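Local coordinates for protein lipoxygenase (Cyanothece sp., PDB 5EK8) that probably adds molecular oxygen to polyunsaturated fatty acids as a 9R-lipoxygenase, using a non-heme iron centre, at residues A[64-69]-A[485-490]; A[92-97]-A[479-484]. All blocks are in the same frame, centred on the assembly; numbering follows the deposited sequence.

Interaction 1: A[64-69]-A[485-490]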
loop_
_atom_site.group_PDB
_atom_site.type_symbol
_atom_site.label_atom_id
_atom_site.label_comp_id
_atom_site.label_asym_id
_atom_site.label_seq_id
_atom_site.Cartn_x
_atom_site.Cartn_y
_atom_site.Cartn_z
ATOM N N THR A 64 -13.452 -8.571 17.876
ATOM C CA THR A 64 -14.809 -8.045 17.719
ATOM C C THR A 64 -15.851 -8.966 18.348
ATOM O O THR A 64 -17.008 -8.580 18.519
ATOM C CB THR A 64 -15.178 -7.830 16.236
ATOM O OG1 THR A 64 -15.194 -9.089 15.550
ATOM C CG2 THR A 64 -14.181 -6.892 15.561
ATOM N N ASN A 65 -15.431 -10.181 18.688
ATOM C CA ASN A 65 -16.327 -11.203 19.232
ATOM C C ASN A 65 -17.505 -11.507 18.303
ATOM O O ASN A 65 -18.517 -12.068 18.726
ATOM C CB ASN A 65 -16.833 -10.793 20.618
ATOM C CG ASN A 65 -15.747 -10.857 21.674
ATOM O OD1 ASN A 65 -14.876 -11.723 21.628
ATOM N ND2 ASN A 65 -15.791 -9.937 22.629
ATOM N N LYS A 66 -17.356 -11.135 17.034
ATOM C CA LYS A 66 -18.291 -11.530 15.990
ATOM C C LYS A 66 -17.978 -12.959 15.578
ATOM O O LYS A 66 -16.865 -13.433 15.795
ATOM C CB LYS A 66 -18.204 -10.591 14.783
ATOM C CG LYS A 66 -18.759 -9.199 15.025
ATOM C CD LYS A 66 -18.905 -8.449 13.716
ATOM C CE LYS A 66 -19.459 -7.057 13.938
ATOM N NZ LYS A 66 -19.657 -6.339 12.651
ATOM N N PRO A 67 -18.957 -13.659 14.990
ATOM C CA PRO A 67 -18.716 -15.038 14.558
ATOM C C PRO A 67 -17.646 -15.149 13.482
ATOM O O PRO A 67 -17.630 -14.348 12.547
ATOM C CB PRO A 67 -20.079 -15.482 14.013
ATOM C CG PRO A 67 -20.831 -14.222 13.751
ATOM C CD PRO A 67 -20.361 -13.260 14.792
ATOM N N LEU A 68 -16.758 -16.129 13.633
ATOM C CA LEU A 68 -15.802 -16.486 12.588
ATOM C C LEU A 68 -16.496 -17.420 11.605
ATOM O O LEU A 68 -16.562 -18.629 11.816
ATOM C CB LEU A 68 -14.560 -17.149 13.185
ATOM C CG LEU A 68 -13.329 -17.286 12.290
ATOM C CD1 LEU A 68 -12.774 -15.926 11.942
ATOM C CD2 LEU A 68 -12.265 -18.134 12.969
ATOM N N HIS A 69 -17.012 -16.840 10.530
ATOM C CA HIS A 69 -17.957 -17.520 9.655
ATOM C C HIS A 69 -17.323 -18.255 8.481
ATOM O O HIS A 69 -16.342 -17.791 7.899
ATOM C CB HIS A 69 -18.956 -16.504 9.117
ATOM C CG HIS A 69 -18.311 -15.353 8.416
ATOM N ND1 HIS A 69 -17.864 -14.230 9.084
ATOM C CD2 HIS A 69 -18.022 -15.150 7.111
ATOM C CE1 HIS A 69 -17.338 -13.387 8.218
ATOM N NE2 HIS A 69 -17.417 -13.922 7.011
ATOM N N ILE A 485 -20.421 -10.283 2.619
ATOM C CA ILE A 485 -20.309 -8.891 2.189
ATOM C C ILE A 485 -20.734 -7.944 3.303
ATOM O O ILE A 485 -20.127 -6.888 3.494
ATOM C CB ILE A 485 -21.152 -8.603 0.935
ATOM C CG1 ILE A 485 -20.722 -9.522 -0.213
ATOM C CG2 ILE A 485 -21.032 -7.138 0.542
ATOM C CD1 ILE A 485 -19.239 -9.456 -0.542
ATOM N N ARG A 486 -21.764 -8.328 4.052
ATOM C CA ARG A 486 -22.203 -7.493 5.163
ATOM C C ARG A 486 -21.144 -7.412 6.259
ATOM O O ARG A 486 -20.852 -6.327 6.756
ATOM C CB ARG A 486 -23.518 -7.999 5.755
ATOM C CG ARG A 486 -24.055 -7.090 6.854
ATOM C CD ARG A 486 -25.425 -7.508 7.361
ATOM N NE ARG A 486 -25.931 -6.543 8.335
ATOM C CZ ARG A 486 -27.171 -6.527 8.809
ATOM N NH1 ARG A 486 -28.057 -7.428 8.405
ATOM N NH2 ARG A 486 -27.527 -5.604 9.690
ATOM N N ARG A 487 -20.573 -8.552 6.640
ATOM C CA ARG A 487 -19.535 -8.569 7.673
ATOM C C ARG A 487 -18.313 -7.769 7.234
ATOM O O ARG A 487 -17.686 -7.071 8.036
ATOM C CB ARG A 487 -19.138 -10.004 8.013
ATOM C CG ARG A 487 -20.257 -10.789 8.668
ATOM C CD ARG A 487 -20.709 -10.119 9.959
ATOM N NE ARG A 487 -21.946 -10.702 10.466
ATOM C CZ ARG A 487 -23.156 -10.220 10.207
ATOM N NH1 ARG A 487 -23.289 -9.139 9.452
ATOM N NH2 ARG A 487 -24.232 -10.814 10.705
ATOM N N PHE A 488 -17.997 -7.883 5.948
ATOM C CA PHE A 488 -16.943 -7.116 5.289
ATOM C C PHE A 488 -17.180 -5.611 5.460
ATOM O O PHE A 488 -16.321 -4.871 5.969
ATOM C CB PHE A 488 -16.899 -7.517 3.807
ATOM C CG PHE A 488 -15.922 -6.739 2.969
ATOM C CD1 PHE A 488 -14.559 -6.820 3.199
ATOM C CD2 PHE A 488 -16.370 -5.964 1.913
ATOM C CE1 PHE A 488 -13.658 -6.118 2.404
ATOM C CE2 PHE A 488 -15.475 -5.259 1.115
ATOM C CZ PHE A 488 -14.117 -5.338 1.361
ATOM N N SER A 489 -18.368 -5.178 5.048
ATOM C CA SER A 489 -18.788 -3.790 5.169
ATOM C C SER A 489 -18.687 -3.290 6.614
ATOM O O SER A 489 -18.119 -2.226 6.883
ATOM C CB SER A 489 -20.221 -3.640 4.649
ATOM O OG SER A 489 -20.748 -2.356 4.926
ATOM N N GLU A 490 -19.236 -4.076 7.535
ATOM C CA GLU A 490 -19.268 -3.717 8.947
ATOM C C GLU A 490 -17.866 -3.559 9.517
ATOM O O GLU A 490 -17.600 -2.605 10.232
ATOM C CB GLU A 490 -20.050 -4.759 9.746
ATOM C CG GLU A 490 -21.546 -4.738 9.479
ATOM C CD GLU A 490 -22.286 -5.837 10.210
ATOM O OE1 GLU A 490 -23.485 -6.041 9.921
ATOM O OE2 GLU A 490 -21.670 -6.498 11.074
#

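Interaction 2: A[92-97]-A[479-484]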
loop_
_atom_site.group_PDB
_atom_site.type_symbol
_atom_site.label_atom_id
_atom_site.label_comp_id
_atom_site.label_asym_id
_atom_site.label_seq_id
_atom_site.Cartn_x
_atom_site.Cartn_y
_atom_site.Cartn_z
ATOM N N THR A 92 -17.449 -23.839 9.727
ATOM C CA THR A 92 -18.339 -23.091 10.600
ATOM C C THR A 92 -19.501 -22.534 9.782
ATOM O O THR A 92 -19.337 -22.242 8.597
ATOM C CB THR A 92 -17.603 -21.932 11.292
ATOM O OG1 THR A 92 -17.019 -21.083 10.294
ATOM C CG2 THR A 92 -16.509 -22.465 12.204
ATOM N N ASP A 93 -20.672 -22.386 10.398
ATOM C CA ASP A 93 -21.766 -21.699 9.716
ATOM C C ASP A 93 -21.578 -20.197 9.874
ATOM O O ASP A 93 -20.542 -19.742 10.364
ATOM C CB ASP A 93 -23.148 -22.147 10.233
ATOM C CG ASP A 93 -23.332 -21.948 11.738
ATOM O OD1 ASP A 93 -24.109 -22.725 12.337
ATOM O OD2 ASP A 93 -22.727 -21.025 12.323
ATOM N N GLN A 94 -22.585 -19.430 9.468
ATOM C CA GLN A 94 -22.485 -17.975 9.489
ATOM C C GLN A 94 -22.437 -17.436 10.917
ATOM O O GLN A 94 -22.008 -16.304 11.146
ATOM C CB GLN A 94 -23.645 -17.355 8.714
ATOM C CG GLN A 94 -23.649 -17.727 7.244
ATOM C CD GLN A 94 -24.839 -17.154 6.490
ATOM O OE1 GLN A 94 -25.919 -16.968 7.058
ATOM N NE2 GLN A 94 -24.644 -16.866 5.203
ATOM N N ASN A 95 -22.858 -18.258 11.874
ATOM C CA ASN A 95 -22.775 -17.892 13.282
ATOM C C ASN A 95 -21.525 -18.455 13.948
ATOM O O ASN A 95 -21.403 -18.426 15.171
ATOM C CB ASN A 95 -24.013 -18.372 14.038
ATOM C CG ASN A 95 -25.308 -17.890 13.405
ATOM O OD1 ASN A 95 -26.290 -18.629 13.341
ATOM N ND2 ASN A 95 -25.311 -16.647 12.926
ATOM N N GLY A 96 -20.601 -18.964 13.136
ATOM C CA GLY A 96 -19.350 -19.503 13.640
ATOM C C GLY A 96 -19.518 -20.841 14.331
ATOM O O GLY A 96 -18.566 -21.382 14.892
ATOM N N ARG A 97 -20.733 -21.377 14.290
ATOM C CA ARG A 97 -21.021 -22.662 14.912
ATOM C C ARG A 97 -20.616 -23.818 13.998
ATOM O O ARG A 97 -20.674 -23.708 12.774
ATOM C CB ARG A 97 -22.505 -22.763 15.274
ATOM C CG ARG A 97 -22.935 -21.819 16.384
ATOM C CD ARG A 97 -24.375 -22.067 16.803
ATOM N NE ARG A 97 -24.712 -21.345 18.028
ATOM C CZ ARG A 97 -25.271 -20.138 18.063
ATOM N NH1 ARG A 97 -25.568 -19.502 16.938
ATOM N NH2 ARG A 97 -25.533 -19.566 19.230
ATOM N N ALA A 479 -24.888 -13.496 -4.253
ATOM C CA ALA A 479 -26.093 -13.252 -3.459
ATOM C C ALA A 479 -26.271 -14.278 -2.338
ATOM O O ALA A 479 -26.653 -13.925 -1.223
ATOM C CB ALA A 479 -27.321 -13.241 -4.354
ATOM N N ASP A 480 -25.994 -15.544 -2.639
ATOM C CA ASP A 480 -26.164 -16.635 -1.680
ATOM C C ASP A 480 -25.324 -16.452 -0.417
ATOM O O ASP A 480 -25.721 -16.875 0.669
ATOM C CB ASP A 480 -25.817 -17.981 -2.327
ATOM C CG ASP A 480 -26.906 -18.486 -3.253
ATOM O OD1 ASP A 480 -27.991 -17.869 -3.288
ATOM O OD2 ASP A 480 -26.681 -19.510 -3.936
ATOM N N GLU A 481 -24.162 -15.830 -0.564
ATOM C CA GLU A 481 -23.264 -15.624 0.564
ATOM C C GLU A 481 -23.024 -14.139 0.796
ATOM O O GLU A 481 -21.901 -13.707 1.059
ATOM C CB GLU A 481 -21.939 -16.356 0.334
ATOM C CG GLU A 481 -22.065 -17.875 0.313
ATOM C CD GLU A 481 -22.411 -18.463 1.678
ATOM O OE1 GLU A 481 -22.500 -17.699 2.669
ATOM O OE2 GLU A 481 -22.592 -19.700 1.758
ATOM N N TRP A 482 -24.104 -13.370 0.703
ATOM C CA TRP A 482 -24.048 -11.922 0.850
ATOM C C TRP A 482 -23.717 -11.513 2.286
ATOM O O TRP A 482 -23.213 -10.410 2.533
ATOM C CB TRP A 482 -25.378 -11.307 0.413
ATOM C CG TRP A 482 -25.396 -9.821 0.470
ATOM C CD1 TRP A 482 -25.923 -9.042 1.461
ATOM C CD2 TRP A 482 -24.861 -8.922 -0.506
ATOM N NE1 TRP A 482 -25.747 -7.716 1.162
ATOM C CE2 TRP A 482 -25.098 -7.614 -0.041
ATOM C CE3 TRP A 482 -24.202 -9.097 -1.728
ATOM C CZ2 TRP A 482 -24.699 -6.484 -0.754
ATOM C CZ3 TRP A 482 -23.805 -7.973 -2.433
ATOM C CH2 TRP A 482 -24.058 -6.684 -1.946
ATOM N N VAL A 483 -23.998 -12.412 3.223
ATOM C CA VAL A 483 -23.696 -12.188 4.633
ATOM C C VAL A 483 -22.222 -11.834 4.821
ATOM O O VAL A 483 -21.871 -10.976 5.640
ATOM C CB VAL A 483 -24.057 -13.426 5.478
ATOM C CG1 VAL A 483 -23.470 -13.322 6.879
ATOM C CG2 VAL A 483 -25.568 -13.594 5.534
ATOM N N GLU A 484 -21.370 -12.486 4.037
ATOM C CA GLU A 484 -19.943 -12.191 4.050
ATOM C C GLU A 484 -19.702 -10.741 3.640
ATOM O O GLU A 484 -18.891 -10.046 4.248
ATOM C CB GLU A 484 -19.177 -13.150 3.126
ATOM C CG GLU A 484 -19.154 -14.590 3.621
ATOM C CD GLU A 484 -18.087 -15.437 2.942
ATOM O OE1 GLU A 484 -17.460 -14.952 1.977
ATOM O OE2 GLU A 484 -17.874 -16.592 3.377
#

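Interaction 1: A[64-69]-A[485-490]
His-69 and Arg-487 make the closely packed half of this contact, which joins the loop between strands 53-61 and 72-79 of the N-terminal beta region, probably the PLAT domain, to helix 482-495. The buried imidazole lays its CE1 corner against the start of the arginine chain, 3.8 Å from CB of Arg-487, and CG of that residue lies almost as near. The two side chains pass at a slant, with the ring turned 85° from the guanidinium plane. CG of His-69 lies between its backbone N and carbonyl carbon (chi1 56°), which sets the ring over the arginine chain. NE2 bonds to Asn-377 O at the end of helix 337-377, the firmer hold on the ring; the hydrogen bond from ND1 to Pro-67 O, within its own loop, is weak.

The other half is looser and more exposed. Lys-66 stretches its whole chain toward the helix, all torsions beyond CG near 180°, and touches it chiefly with its ammonium end. NZ of Lys-66 forms a salt bridge with OE2 of Glu-490 (2.6 Å), using the lone pair that faces away from the other carboxylate oxygen; midway along, CD of Lys-66 comes only to 4.5 Å from CD of Arg-487. Glu-494 is a second acid partner of the lysine. OE1 of Glu-490 forms salt bridges with NH1 of Arg-487 (3.1 Å) and NE of Arg-486. One carboxylate thus serves three basic residues, which would probably keep it ionised and offset the like charges of Lys-66 and Arg-487 as loop meets helix.

Interaction 2: A[92-97]-A[479-484]
Gln-94, in a type I beta turn from Asp-93 to Gly-96, reaches from the loop between strands 82-91 and 97-102 of the probable PLAT domain to the break between helices 475-480 and 482-495. Its amide end does the touching: NE2 of Gln-94 lies 3.4 Å from CG2 of Val-483, and the same methyl also borders CD and OE1, so the amide leans on the branched valine. NE2 also donates a weak hydrogen bond to OE1 of Glu-481, 3.4 Å long and bent to 146°, with amide and carboxylate planes 78° apart. The contact is small and lies at the surface.

Behind these three residues, the shapes of the chains set the approach. Gln-94 runs straight out beyond CG (chi2 178°), whereas Glu-481 folds at chi2 and so brings its carboxylate round to the amide. Glu-481 is where the first helix loses its helical backbone, and its carbonyl oxygen accepts a bond from Asn-381 ND2. The second helix is also tied to other parts of the chain: Trp-482 turns away from the turn and packs on helix 549-574, and the buried carboxylate of Glu-484 takes bonds from the backbone N of Arg-379, Lys-380 and Asn-381 and from Asn-70 ND2.

The turn itself is shaped by Asp-93. Its OD2 receives Asn-95 N weakly, in the manner of an Asx turn, and also accepts Arg-97 N at 2.8 Å, the nitrogen approaching from above the carboxylate plane.

How the interactions relate
Both interactions bring loops of the N-terminal beta region to helix 482-495, and interaction 2 also includes the break just before it. Interaction 1 is partly buried and combines a histidine packed against an aliphatic chain with a network of full charges; interaction 2, farther from the centre of the chain, is a surface contact resting on one amide, a valine and a weak bond. The two loops also touch each other: Leu-68 O probably accepts a hydrogen bond from Thr-92 OG1, and the Pro-67 ring packs on the backbone of Gln-94 and Asn-95. Together they make neighbouring patches, their centres about 9 Å apart, where the probable PLAT domain meets helix 482-495, away from the iron and sodium sites.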